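Local atomic coordinates of SusD superfamily protein (Bacteroides fragilis NCTC 9343, PDB entry 3NQP), a protein that probably binds sugars or glycans at the cell outer membrane, helping to take them up. Residues 231-236 against 390-395; 211-216 against 452-457; 175-180 against 201-206; 433-438 against 457-462. All coordinates share one frame; numbering follows the deposited sequence. Where two conformers were deposited one is given.

Contact 1: 231-236 against 390-395; sequences IAKTHL and AEIANM
No flat group lies between I392 and its partners A232, K233 and L236; the one ring in the two segments, that of H235, has I231 CG2 at its edge, in plane, and belongs to the side of helix 228-241 turned from I392. The work is done by one methyl. I392 CG1 stands anti to the carbonyl carbon (chi1 -69°) and the chain then runs out straight, carrying CD1 to the neighbouring helix. There I392 CD1 meets L236 CD1 at 3.6 Å and A232 CB at 3.8 Å, one helical turn apart, and passes over the backbone between them, 3.8 Å from K233 N. The segment axes come within 10.5 Å and run roughly antiparallel, at 145°, in the helical scaffold of this SusD family protein; Y211 of helix 200-216 packs on A232 from another direction. K233 sends its ammonium past the contact to a salt bridge with E396. With no hydrogen bond between the segments, contact here means dispersion between buried methyls, and the directional, charged link sits at the margin.

Contact 2: 211-216 against 452-457; sequences YLWTSK and RWWDLR
W213 is the residue of 211-216 that reaches W454 and R457. L212, just before it, packs on helix 382-396. At W213, CG lies anti to the backbone N (chi1 180°), which extends the indole until its six-membered end reaches 452-457. There W213 CH2 is 3.6 Å from R457 CB, and W213 CZ3 stands 4.0 Å from W454 CE3 and 3.9 Å from W454 O. The contact joins helix 200-216 to the short helix 452-458 in the buried interior of the SusD fold, where R133 of helix 110-135 also touches W213 and makes a cation-pi contact with W454. R457 is bent at chi2 and chi3 and folds back beside the indole, so that W213 CZ2 sits 3.5 Å above one face of the R457 guanidinium, near its rim, while R457 NH1 lies at the indole edge; the two planes are 85° apart.

Contact 3: 175-180 against 201-206; sequences NKSMEY and AATECL
S177 and T203 face each other hydroxyl to hydroxyl, T203 OG1 donating to S177 OG at 2.7 Å. Beside that bond the selenomethionine M178 slides past T203 in the opposite direction, its SE 3.5 Å from T203 CG2, and goes on to cross E204 at about a right angle, with CE 3.8 Å from E204 CG. Bends at chi2 and chi3 (-67° and -64°) curl M178 so that its end, rather than its CB, closes on the other helix. Helices 163-181 and 200-216 are successive in the chain and pack antiparallel, their segment axes 9.9 Å apart and at 154°, a helical hairpin consistent with the TPR relationship of the family. Both hydroxyls have further partners: W198 NE1 bonds to T203 OG1, and S177 OG to the carbonyl of G118 on helix 110-135, which makes a chain of bonds running through the interface. Further out, the E204 carboxylate is held by H235 on OE1 and by Y243 and S238 on OE2, fixing the aliphatic part against which M178 CE rests.

Contact 4: 433-438 against 457-462; sequences TNELAI and RRMTLT
E435 packs closely on M459 and T460, and I438 on M459, where the chain has just left helix 452-458. The selenomethionine M459 turns at chi3 (86°) and lays its CE in a corner of helix 431-445, 3.2 Å from E435 O and 3.5 Å from I438 CG2. E435 leaves its helix with CG anti to the backbone N and then bends at chi2 (87°), which brings E435 CG to 3.2 Å from T460 O and the carboxylate alongside the M459 backbone. T460 N gives E435 OE2 a nearly straight hydrogen bond of 3.1 Å (167° at the hydrogen), arriving on the anti side of the carboxylate and a little out of its plane. Toward T462 the fit relaxes: L436 and L461, both partly exposed, only approach each other's segment. That end is shaped instead by the loop's own bond, T460 OG1 to T462 O at 2.8 Å, and by L461 O bonding to T432. Back on the buried side, K216 salt-bridges OE2 and N394 donates to OE1. A carboxylate supplied in this way with a cation and two N-H donors is probably ionised, and it holds the loop through a backbone N-H and helix 200-216 through charge.

Along the chain contact 3 closes first, joining consecutive helices 163-181 and 200-216; helix 200-216 then supplies contact 2, followed by helix 228-241 for contact 1. Contact 4 comes last, crossing contact 2 and sharing R457 and helix 452-458 with it. Contacts 1, 2 and 4 form a tight group, their centres about 10 to 14 Å apart, linked by a network of K216, E391, E435 and R458. Contact 3 stands apart from them, about 17 Å from contact 1, 19 Å from contact 2 and 27 Å from contact 4 between centres, connected to contact 1 by H235 with E204. Helix 200-216 thereby joins early and late parts of the sequence into one helical body.

Contact 1: 231-236 against 390-395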
loop_
_atom_site.group_PDB
_atom_site.type_symbol
_atom_site.label_atom_id
_atom_site.label_comp_id
_atom_site.label_asym_id
_atom_site.label_seq_id
_atom_site.Cartn_x
_atom_site.Cartn_y
_atom_site.Cartn_z
ATOM N N ILE A 231 -7.421 -17.061 -12.076
ATOM C CA ILE A 231 -6.016 -17.154 -11.697
ATOM C C ILE A 231 -5.760 -16.383 -10.386
ATOM O O ILE A 231 -5.107 -16.878 -9.478
ATOM C CB ILE A 231 -5.120 -16.610 -12.809
ATOM C CG1 ILE A 231 -5.228 -17.540 -14.040
ATOM C CG2 ILE A 231 -3.639 -16.450 -12.328
ATOM C CD1 ILE A 231 -4.596 -16.997 -15.339
ATOM N N ALA A 232 -6.274 -15.176 -10.303
ATOM C CA ALA A 232 -6.158 -14.375 -9.056
ATOM C C ALA A 232 -6.722 -15.163 -7.899
ATOM O O ALA A 232 -6.116 -15.235 -6.820
ATOM C CB ALA A 232 -6.859 -13.015 -9.208
ATOM N N LYS A 233 -7.887 -15.761 -8.127
ATOM C CA LYS A 233 -8.620 -16.462 -7.083
ATOM C C LYS A 233 -7.863 -17.657 -6.572
ATOM O O LYS A 233 -7.777 -17.893 -5.384
ATOM C CB LYS A 233 -9.967 -16.916 -7.592
ATOM C CG LYS A 233 -10.944 -17.285 -6.432
ATOM C CD LYS A 233 -12.309 -17.749 -6.997
ATOM C CE LYS A 233 -13.308 -18.126 -5.894
ATOM N NZ LYS A 233 -14.648 -18.551 -6.502
ATOM N N THR A 234 -7.303 -18.432 -7.493
ATOM C CA THR A 234 -6.558 -19.597 -7.110
ATOM C C THR A 234 -5.373 -19.195 -6.229
ATOM O O THR A 234 -5.065 -19.863 -5.255
ATOM C CB THR A 234 -6.093 -20.370 -8.395
ATOM O OG1 THR A 234 -7.270 -20.894 -9.037
ATOM C CG2 THR A 234 -5.121 -21.531 -8.056
ATOM N N HIS A 235 -4.663 -18.132 -6.592
ATOM C CA HIS A 235 -3.456 -17.768 -5.860
ATOM C C HIS A 235 -3.814 -17.190 -4.508
ATOM O O HIS A 235 -3.162 -17.506 -3.507
ATOM C CB HIS A 235 -2.548 -16.861 -6.717
ATOM C CG HIS A 235 -1.845 -17.623 -7.801
ATOM N ND1 HIS A 235 -0.834 -18.520 -7.514
ATOM C CD2 HIS A 235 -2.081 -17.729 -9.135
ATOM C CE1 HIS A 235 -0.449 -19.117 -8.638
ATOM N NE2 HIS A 235 -1.190 -18.658 -9.636
ATOM N N LEU A 236 -4.885 -16.399 -4.436
ATOM C CA LEU A 236 -5.267 -15.840 -3.128
ATOM C C LEU A 236 -5.776 -16.930 -2.184
ATOM O O LEU A 236 -5.510 -16.882 -0.982
ATOM C CB LEU A 236 -6.306 -14.717 -3.306
ATOM C CG LEU A 236 -5.715 -13.497 -4.024
ATOM C CD1 LEU A 236 -6.793 -12.716 -4.724
ATOM C CD2 LEU A 236 -4.889 -12.598 -3.051
ATOM N N ALA A 390 -13.097 -10.921 -1.631
ATOM C CA ALA A 390 -14.437 -10.327 -1.645
ATOM C C ALA A 390 -14.728 -9.602 -2.982
ATOM O O ALA A 390 -15.839 -9.699 -3.546
ATOM C CB ALA A 390 -14.633 -9.386 -0.464
ATOM N N GLU A 391 -13.743 -8.842 -3.460
ATOM C CA GLU A 391 -13.892 -8.129 -4.716
ATOM C C GLU A 391 -14.057 -9.111 -5.891
ATOM O O GLU A 391 -14.903 -8.897 -6.745
ATOM C CB GLU A 391 -12.712 -7.197 -4.945
ATOM C CG GLU A 391 -12.851 -6.348 -6.200
ATOM C CD GLU A 391 -11.783 -5.296 -6.292
ATOM O OE1 GLU A 391 -11.265 -4.926 -5.212
ATOM O OE2 GLU A 391 -11.478 -4.857 -7.435
ATOM N N ILE A 392 -13.296 -10.212 -5.891
ATOM C CA ILE A 392 -13.454 -11.257 -6.924
ATOM C C ILE A 392 -14.879 -11.840 -6.838
ATOM O O ILE A 392 -15.565 -11.980 -7.867
ATOM C CB ILE A 392 -12.382 -12.370 -6.789
ATOM C CG1 ILE A 392 -10.984 -11.827 -7.161
ATOM C CG2 ILE A 392 -12.751 -13.556 -7.668
ATOM C CD1 ILE A 392 -9.732 -12.748 -6.725
ATOM N N ALA A 393 -15.334 -12.136 -5.614
ATOM C CA ALA A 393 -16.684 -12.627 -5.371
ATOM C C ALA A 393 -17.741 -11.692 -5.978
ATOM O O ALA A 393 -18.679 -12.125 -6.676
ATOM C CB ALA A 393 -16.938 -12.817 -3.808
ATOM N N ASN A 394 -17.587 -10.405 -5.730
ATOM C CA ASN A 394 -18.516 -9.442 -6.293
ATOM C C ASN A 394 -18.534 -9.548 -7.835
ATOM O O ASN A 394 -19.609 -9.487 -8.424
ATOM C CB ASN A 394 -18.226 -7.989 -5.868
ATOM C CG ASN A 394 -19.428 -7.091 -6.055
ATOM O OD1 ASN A 394 -20.556 -7.580 -6.031
ATOM N ND2 ASN A 394 -19.205 -5.774 -6.217
HETATM N N MSE A 395 -17.376 -9.769 -8.462
HETATM C CA MSE A 395 -17.325 -9.907 -9.924
HETATM C C MSE A 395 -18.056 -11.169 -10.391
HETATM O O MSE A 395 -18.735 -11.153 -11.421
HETATM C CB MSE A 395 -15.890 -9.944 -10.469
HETATM C CG MSE A 395 -15.142 -8.635 -10.424
HETATM SE SE MSE A 395 -15.903 -7.250 -11.462
HETATM C CE MSE A 395 -15.499 -7.885 -13.259
#

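Contact 2: 211-216 against 452-457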
loop_
_atom_site.group_PDB
_atom_site.type_symbol
_atom_site.label_atom_id
_atom_site.label_comp_id
_atom_site.label_asym_id
_atom_site.label_seq_id
_atom_site.Cartn_x
_atom_site.Cartn_y
_atom_site.Cartn_z
ATOM N N TYR A 211 -3.406 -10.098 -11.312
ATOM C CA TYR A 211 -4.488 -10.704 -12.088
ATOM C C TYR A 211 -5.899 -10.121 -11.790
ATOM O O TYR A 211 -6.720 -9.953 -12.706
ATOM C CB TYR A 211 -4.452 -12.243 -12.004
ATOM C CG TYR A 211 -3.366 -12.837 -12.884
ATOM C CD1 TYR A 211 -2.054 -12.924 -12.420
ATOM C CD2 TYR A 211 -3.641 -13.268 -14.144
ATOM C CE1 TYR A 211 -1.071 -13.433 -13.174
ATOM C CE2 TYR A 211 -2.636 -13.789 -14.968
ATOM C CZ TYR A 211 -1.353 -13.864 -14.478
ATOM O OH TYR A 211 -0.344 -14.357 -15.247
ATOM N N LEU A 212 -6.185 -9.734 -10.553
ATOM C CA LEU A 212 -7.401 -8.994 -10.332
ATOM C C LEU A 212 -7.411 -7.669 -11.094
ATOM O O LEU A 212 -8.402 -7.293 -11.714
ATOM C CB LEU A 212 -7.623 -8.659 -8.841
ATOM C CG LEU A 212 -8.929 -7.907 -8.587
ATOM C CD1 LEU A 212 -10.217 -8.646 -9.071
ATOM C CD2 LEU A 212 -8.995 -7.595 -7.056
ATOM N N TRP A 213 -6.323 -6.932 -10.978
ATOM C CA TRP A 213 -6.179 -5.663 -11.685
ATOM C C TRP A 213 -6.415 -5.848 -13.192
ATOM O O TRP A 213 -7.266 -5.165 -13.759
ATOM C CB TRP A 213 -4.808 -5.049 -11.426
ATOM C CG TRP A 213 -4.609 -3.782 -12.114
ATOM C CD1 TRP A 213 -4.396 -3.612 -13.488
ATOM C CD2 TRP A 213 -4.657 -2.457 -11.551
ATOM N NE1 TRP A 213 -4.288 -2.270 -13.772
ATOM C CE2 TRP A 213 -4.447 -1.545 -12.615
ATOM C CE3 TRP A 213 -4.835 -1.945 -10.247
ATOM C CZ2 TRP A 213 -4.413 -0.165 -12.417
ATOM C CZ3 TRP A 213 -4.787 -0.575 -10.066
ATOM C CH2 TRP A 213 -4.571 0.295 -11.144
ATOM N N THR A 214 -5.722 -6.791 -13.823
ATOM C CA THR A 214 -5.875 -6.936 -15.284
ATOM C C THR A 214 -7.251 -7.495 -15.656
ATOM O O THR A 214 -7.708 -7.276 -16.779
ATOM C CB THR A 214 -4.726 -7.736 -15.931
ATOM O OG1 THR A 214 -4.646 -9.022 -15.327
ATOM C CG2 THR A 214 -3.374 -6.994 -15.699
ATOM N N SER A 215 -7.915 -8.182 -14.717
ATOM C CA SER A 215 -9.294 -8.602 -14.930
ATOM C C SER A 215 -10.258 -7.419 -15.169
ATOM O O SER A 215 -11.204 -7.540 -15.948
ATOM C CB SER A 215 -9.822 -9.400 -13.735
ATOM O OG SER A 215 -9.138 -10.632 -13.546
ATOM N N LYS A 216 -9.990 -6.292 -14.510
ATOM C CA LYS A 216 -10.911 -5.192 -14.414
ATOM C C LYS A 216 -10.522 -3.869 -15.081
ATOM O O LYS A 216 -11.398 -3.065 -15.413
ATOM C CB LYS A 216 -11.212 -4.931 -12.920
ATOM C CG LYS A 216 -12.042 -6.048 -12.332
ATOM C CD LYS A 216 -12.322 -5.810 -10.807
ATOM C CE LYS A 216 -13.271 -4.678 -10.545
ATOM N NZ LYS A 216 -13.811 -4.840 -9.121
ATOM N N ARG A 452 -5.767 2.877 -1.152
ATOM C CA ARG A 452 -6.928 3.594 -1.652
ATOM C C ARG A 452 -6.803 4.101 -3.093
ATOM O O ARG A 452 -7.771 4.015 -3.877
ATOM C CB ARG A 452 -7.367 4.745 -0.748
ATOM C CG ARG A 452 -8.762 5.249 -1.180
ATOM C CD ARG A 452 -9.417 6.170 -0.139
ATOM N NE ARG A 452 -10.840 5.899 -0.083
ATOM C CZ ARG A 452 -11.804 6.567 -0.698
ATOM N NH1 ARG A 452 -11.571 7.692 -1.368
ATOM N NH2 ARG A 452 -13.045 6.136 -0.556
ATOM N N TRP A 453 -5.644 4.599 -3.468
ATOM C CA TRP A 453 -5.500 5.090 -4.860
ATOM C C TRP A 453 -5.737 3.922 -5.794
ATOM O O TRP A 453 -6.433 4.051 -6.802
ATOM C CB TRP A 453 -4.115 5.720 -5.128
ATOM C CG TRP A 453 -3.894 6.091 -6.626
ATOM C CD1 TRP A 453 -2.930 5.634 -7.417
ATOM C CD2 TRP A 453 -4.717 6.952 -7.430
ATOM N NE1 TRP A 453 -3.072 6.135 -8.701
ATOM C CE2 TRP A 453 -4.154 6.971 -8.722
ATOM C CE3 TRP A 453 -5.848 7.728 -7.175
ATOM C CZ2 TRP A 453 -4.693 7.705 -9.744
ATOM C CZ3 TRP A 453 -6.385 8.459 -8.201
ATOM C CH2 TRP A 453 -5.796 8.452 -9.466
ATOM N N TRP A 454 -5.148 2.766 -5.455
ATOM C CA TRP A 454 -5.307 1.580 -6.315
ATOM C C TRP A 454 -6.784 1.119 -6.369
ATOM O O TRP A 454 -7.334 0.831 -7.449
ATOM C CB TRP A 454 -4.354 0.464 -5.889
ATOM C CG TRP A 454 -2.885 0.870 -5.866
ATOM C CD1 TRP A 454 -1.962 0.546 -4.923
ATOM C CD2 TRP A 454 -2.182 1.587 -6.884
ATOM N NE1 TRP A 454 -0.723 1.054 -5.281
ATOM C CE2 TRP A 454 -0.847 1.694 -6.481
ATOM C CE3 TRP A 454 -2.558 2.150 -8.101
ATOM C CZ2 TRP A 454 0.106 2.350 -7.241
ATOM C CZ3 TRP A 454 -1.594 2.820 -8.852
ATOM C CH2 TRP A 454 -0.295 2.907 -8.411
ATOM N N ASP A 455 -7.420 1.093 -5.211
ATOM C CA ASP A 455 -8.848 0.739 -5.108
ATOM C C ASP A 455 -9.741 1.637 -5.982
ATOM O O ASP A 455 -10.661 1.122 -6.622
ATOM C CB ASP A 455 -9.300 0.793 -3.646
ATOM C CG ASP A 455 -8.606 -0.250 -2.773
ATOM O OD1 ASP A 455 -8.049 -1.235 -3.291
ATOM O OD2 ASP A 455 -8.593 -0.075 -1.530
ATOM N N LEU A 456 -9.439 2.955 -6.014
ATOM C CA LEU A 456 -10.184 3.911 -6.827
ATOM C C LEU A 456 -9.965 3.715 -8.309
ATOM O O LEU A 456 -10.900 3.907 -9.106
ATOM C CB LEU A 456 -9.838 5.353 -6.467
ATOM C CG LEU A 456 -10.274 5.776 -5.053
ATOM C CD1 LEU A 456 -9.535 7.116 -4.711
ATOM C CD2 LEU A 456 -11.816 5.950 -4.953
ATOM N N ARG A 457 -8.752 3.335 -8.697
ATOM C CA ARG A 457 -8.473 3.024 -10.106
ATOM C C ARG A 457 -9.186 1.737 -10.553
ATOM O O ARG A 457 -9.630 1.635 -11.685
ATOM C CB ARG A 457 -6.964 2.802 -10.343
ATOM C CG ARG A 457 -6.098 4.058 -10.295
ATOM C CD ARG A 457 -6.067 4.879 -11.550
ATOM N NE ARG A 457 -5.932 4.101 -12.797
ATOM C CZ ARG A 457 -4.822 3.557 -13.261
ATOM N NH1 ARG A 457 -3.700 3.662 -12.611
ATOM N NH2 ARG A 457 -4.847 2.888 -14.392
#

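Contact 3: 175-180 against 201-206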
loop_
_atom_site.group_PDB
_atom_site.type_symbol
_atom_site.label_atom_id
_atom_site.label_comp_id
_atom_site.label_asym_id
_atom_site.label_seq_id
_atom_site.Cartn_x
_atom_site.Cartn_y
_atom_site.Cartn_z
ATOM N N ASN A 175 5.427 -15.887 -13.091
ATOM C CA ASN A 175 5.478 -17.335 -13.359
ATOM C C ASN A 175 6.860 -17.922 -13.107
ATOM O O ASN A 175 6.958 -19.000 -12.586
ATOM C CB ASN A 175 5.037 -17.677 -14.794
ATOM C CG ASN A 175 3.521 -17.553 -15.001
ATOM O OD1 ASN A 175 2.720 -17.566 -14.053
ATOM N ND2 ASN A 175 3.128 -17.459 -16.262
ATOM N N LYS A 176 7.914 -17.221 -13.504
ATOM C CA LYS A 176 9.273 -17.696 -13.259
ATOM C C LYS A 176 9.539 -17.734 -11.739
ATOM O O LYS A 176 10.132 -18.673 -11.253
ATOM C CB LYS A 176 10.276 -16.815 -13.962
ATOM C CG LYS A 176 11.566 -17.508 -14.351
ATOM C CD LYS A 176 11.430 -18.519 -15.461
ATOM C CE LYS A 176 12.825 -18.913 -16.020
ATOM N NZ LYS A 176 12.994 -20.376 -16.201
ATOM N N SER A 177 9.081 -16.707 -11.014
ATOM C CA SER A 177 9.167 -16.677 -9.536
ATOM C C SER A 177 8.556 -17.950 -8.967
ATOM O O SER A 177 9.207 -18.613 -8.178
ATOM C CB SER A 177 8.553 -15.412 -8.912
ATOM O OG SER A 177 8.632 -15.403 -7.445
HETATM N N MSE A 178 7.347 -18.303 -9.371
HETATM C CA MSE A 178 6.700 -19.529 -8.847
HETATM C C MSE A 178 7.505 -20.773 -9.290
HETATM O O MSE A 178 7.624 -21.772 -8.554
HETATM C CB MSE A 178 5.238 -19.642 -9.292
HETATM C CG MSE A 178 4.340 -18.506 -8.947
HETATM SE SE MSE A 178 4.151 -18.512 -6.973
HETATM C CE MSE A 178 3.270 -20.207 -6.828
ATOM N N GLU A 179 8.053 -20.742 -10.504
ATOM C CA GLU A 179 8.747 -21.913 -10.977
ATOM C C GLU A 179 9.969 -22.181 -10.123
ATOM O O GLU A 179 10.243 -23.312 -9.750
ATOM C CB GLU A 179 9.134 -21.732 -12.448
ATOM C CG GLU A 179 9.753 -22.919 -13.104
ATOM C CD GLU A 179 10.171 -22.583 -14.544
ATOM O OE1 GLU A 179 9.453 -21.793 -15.209
ATOM O OE2 GLU A 179 11.232 -23.069 -14.979
ATOM N N TYR A 180 10.691 -21.127 -9.779
ATOM C CA TYR A 180 11.866 -21.272 -8.937
ATOM C C TYR A 180 11.522 -21.631 -7.490
ATOM O O TYR A 180 12.186 -22.460 -6.909
ATOM C CB TYR A 180 12.747 -20.004 -8.982
ATOM C CG TYR A 180 13.652 -19.911 -10.167
ATOM C CD1 TYR A 180 14.731 -20.771 -10.314
ATOM C CD2 TYR A 180 13.454 -18.934 -11.133
ATOM C CE1 TYR A 180 15.580 -20.686 -11.381
ATOM C CE2 TYR A 180 14.307 -18.835 -12.216
ATOM C CZ TYR A 180 15.362 -19.704 -12.347
ATOM O OH TYR A 180 16.188 -19.575 -13.448
ATOM N N ALA A 201 4.641 -17.172 -0.860
ATOM C CA ALA A 201 3.377 -16.536 -0.517
ATOM C C ALA A 201 3.269 -15.102 -1.050
ATOM O O ALA A 201 2.235 -14.665 -1.482
ATOM C CB ALA A 201 3.193 -16.550 0.955
ATOM N N ALA A 202 4.345 -14.356 -0.951
ATOM C CA ALA A 202 4.361 -12.987 -1.390
ATOM C C ALA A 202 4.142 -12.910 -2.893
ATOM O O ALA A 202 3.376 -12.033 -3.374
ATOM C CB ALA A 202 5.687 -12.306 -0.983
ATOM N N THR A 203 4.796 -13.812 -3.637
ATOM C CA THR A 203 4.564 -13.902 -5.072
ATOM C C THR A 203 3.101 -14.249 -5.379
ATOM O O THR A 203 2.485 -13.683 -6.321
ATOM C CB THR A 203 5.506 -14.885 -5.766
ATOM O OG1 THR A 203 6.821 -14.326 -5.778
ATOM C CG2 THR A 203 5.048 -15.164 -7.265
ATOM N N GLU A 204 2.527 -15.158 -4.609
ATOM C CA GLU A 204 1.111 -15.513 -4.809
ATOM C C GLU A 204 0.175 -14.306 -4.515
ATOM O O GLU A 204 -0.801 -14.108 -5.223
ATOM C CB GLU A 204 0.713 -16.723 -3.980
ATOM C CG GLU A 204 1.349 -18.008 -4.464
ATOM C CD GLU A 204 0.486 -19.212 -4.267
ATOM O OE1 GLU A 204 -0.297 -19.505 -5.192
ATOM O OE2 GLU A 204 0.557 -19.823 -3.192
ATOM N N CYS A 205 0.479 -13.521 -3.474
ATOM C CA CYS A 205 -0.259 -12.297 -3.199
ATOM C C CYS A 205 -0.184 -11.308 -4.373
ATOM O O CYS A 205 -1.184 -10.775 -4.830
ATOM C CB CYS A 205 0.277 -11.584 -1.961
ATOM S SG CYS A 205 -0.240 -12.407 -0.424
ATOM N N LEU A 206 1.026 -11.047 -4.811
ATOM C CA LEU A 206 1.257 -10.227 -5.973
ATOM C C LEU A 206 0.502 -10.767 -7.173
ATOM O O LEU A 206 -0.070 -9.978 -7.939
ATOM C CB LEU A 206 2.758 -10.084 -6.270
ATOM C CG LEU A 206 3.173 -9.114 -7.365
ATOM C CD1 LEU A 206 2.561 -7.725 -7.173
ATOM C CD2 LEU A 206 4.710 -9.026 -7.368
#

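Contact 4: 433-438 against 457-462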
loop_
_atom_site.group_PDB
_atom_site.type_symbol
_atom_site.label_atom_id
_atom_site.label_comp_id
_atom_site.label_asym_id
_atom_site.label_seq_id
_atom_site.Cartn_x
_atom_site.Cartn_y
_atom_site.Cartn_z
ATOM N N THR A 433 -23.593 -1.802 -4.061
ATOM C CA THR A 433 -23.571 -1.753 -2.576
ATOM C C THR A 433 -22.384 -2.599 -2.099
ATOM O O THR A 433 -21.660 -2.201 -1.198
ATOM C CB THR A 433 -24.881 -2.267 -2.007
ATOM O OG1 THR A 433 -25.934 -1.495 -2.560
ATOM C CG2 THR A 433 -24.947 -2.181 -0.414
ATOM N N ASN A 434 -22.201 -3.778 -2.705
ATOM C CA ASN A 434 -21.099 -4.661 -2.403
ATOM C C ASN A 434 -19.740 -4.021 -2.692
ATOM O O ASN A 434 -18.845 -4.067 -1.851
ATOM C CB ASN A 434 -21.171 -5.952 -3.211
ATOM C CG ASN A 434 -22.239 -6.935 -2.706
ATOM O OD1 ASN A 434 -22.559 -7.007 -1.504
ATOM N ND2 ASN A 434 -22.788 -7.695 -3.637
ATOM N N GLU A 435 -19.549 -3.474 -3.895
ATOM C CA GLU A 435 -18.249 -2.840 -4.244
ATOM C C GLU A 435 -17.911 -1.723 -3.260
ATOM O O GLU A 435 -16.785 -1.628 -2.765
ATOM C CB GLU A 435 -18.283 -2.288 -5.673
ATOM C CG GLU A 435 -16.937 -2.048 -6.251
ATOM C CD GLU A 435 -16.345 -3.282 -6.926
ATOM O OE1 GLU A 435 -16.701 -4.428 -6.562
ATOM O OE2 GLU A 435 -15.515 -3.108 -7.835
ATOM N N LEU A 436 -18.883 -0.866 -2.945
ATOM C CA LEU A 436 -18.649 0.223 -1.996
ATOM C C LEU A 436 -18.388 -0.264 -0.575
ATOM O O LEU A 436 -17.585 0.328 0.144
ATOM C CB LEU A 436 -19.762 1.258 -2.043
ATOM C CG LEU A 436 -19.975 1.988 -3.386
ATOM C CD1 LEU A 436 -21.270 2.813 -3.383
ATOM C CD2 LEU A 436 -18.723 2.873 -3.816
ATOM N N ALA A 437 -19.075 -1.314 -0.172
ATOM C CA ALA A 437 -18.850 -1.939 1.127
ATOM C C ALA A 437 -17.408 -2.473 1.237
ATOM O O ALA A 437 -16.793 -2.374 2.307
ATOM C CB ALA A 437 -19.901 -3.057 1.394
ATOM N N ILE A 438 -16.868 -2.998 0.143
ATOM C CA ILE A 438 -15.515 -3.580 0.126
ATOM C C ILE A 438 -14.531 -2.410 0.179
ATOM O O ILE A 438 -13.615 -2.405 1.001
ATOM C CB ILE A 438 -15.255 -4.478 -1.106
ATOM C CG1 ILE A 438 -16.084 -5.781 -1.052
ATOM C CG2 ILE A 438 -13.731 -4.829 -1.242
ATOM C CD1 ILE A 438 -16.174 -6.489 -2.493
ATOM N N ARG A 457 -8.752 3.335 -8.697
ATOM C CA ARG A 457 -8.473 3.024 -10.106
ATOM C C ARG A 457 -9.186 1.737 -10.553
ATOM O O ARG A 457 -9.630 1.635 -11.685
ATOM C CB ARG A 457 -6.964 2.802 -10.343
ATOM C CG ARG A 457 -6.098 4.058 -10.295
ATOM C CD ARG A 457 -6.067 4.879 -11.550
ATOM N NE ARG A 457 -5.932 4.101 -12.797
ATOM C CZ ARG A 457 -4.822 3.557 -13.261
ATOM N NH1 ARG A 457 -3.700 3.662 -12.611
ATOM N NH2 ARG A 457 -4.847 2.888 -14.392
ATOM N N ARG A 458 -9.306 0.779 -9.643
ATOM C CA ARG A 458 -9.614 -0.595 -9.993
ATOM C C ARG A 458 -11.063 -0.949 -9.810
ATOM O O ARG A 458 -11.657 -1.580 -10.674
ATOM C CB ARG A 458 -8.753 -1.542 -9.163
ATOM C CG ARG A 458 -8.751 -3.027 -9.593
ATOM C CD ARG A 458 -8.106 -3.924 -8.522
ATOM N NE ARG A 458 -8.823 -3.828 -7.274
ATOM C CZ ARG A 458 -8.435 -3.138 -6.187
ATOM N NH1 ARG A 458 -7.262 -2.479 -6.118
ATOM N NH2 ARG A 458 -9.251 -3.079 -5.159
HETATM N N MSE A 459 -11.642 -0.516 -8.690
HETATM C CA MSE A 459 -13.028 -0.843 -8.402
HETATM C C MSE A 459 -13.940 0.008 -9.283
HETATM O O MSE A 459 -13.592 1.108 -9.724
HETATM C CB MSE A 459 -13.339 -0.669 -6.901
HETATM C CG MSE A 459 -12.419 -1.519 -6.038
HETATM SE SE MSE A 459 -12.833 -1.474 -4.183
HETATM C CE MSE A 459 -14.144 -2.874 -4.150
ATOM N N THR A 460 -15.099 -0.562 -9.580
ATOM C CA THR A 460 -16.047 0.009 -10.524
ATOM C C THR A 460 -17.438 0.143 -9.895
ATOM O O THR A 460 -17.804 -0.612 -8.976
ATOM C CB THR A 460 -16.157 -0.857 -11.794
ATOM O OG1 THR A 460 -16.590 -2.185 -11.456
ATOM C CG2 THR A 460 -14.800 -0.948 -12.565
ATOM N N LEU A 461 -18.246 1.065 -10.406
ATOM C CA LEU A 461 -19.502 1.362 -9.750
ATOM C C LEU A 461 -20.488 0.207 -10.004
ATOM O O LEU A 461 -21.319 -0.106 -9.158
ATOM C CB LEU A 461 -20.045 2.693 -10.260
ATOM C CG LEU A 461 -21.234 3.287 -9.513
ATOM C CD1 LEU A 461 -20.733 3.779 -8.103
ATOM C CD2 LEU A 461 -21.881 4.395 -10.395
ATOM N N THR A 462 -20.399 -0.371 -11.211
ATOM C CA THR A 462 -21.181 -1.508 -11.630
ATOM C C THR A 462 -20.256 -2.496 -12.349
ATOM O O THR A 462 -19.127 -2.141 -12.702
ATOM C CB THR A 462 -22.315 -1.111 -12.590
ATOM O OG1 THR A 462 -21.787 -0.390 -13.692
ATOM C CG2 THR A 462 -23.350 -0.246 -11.886
#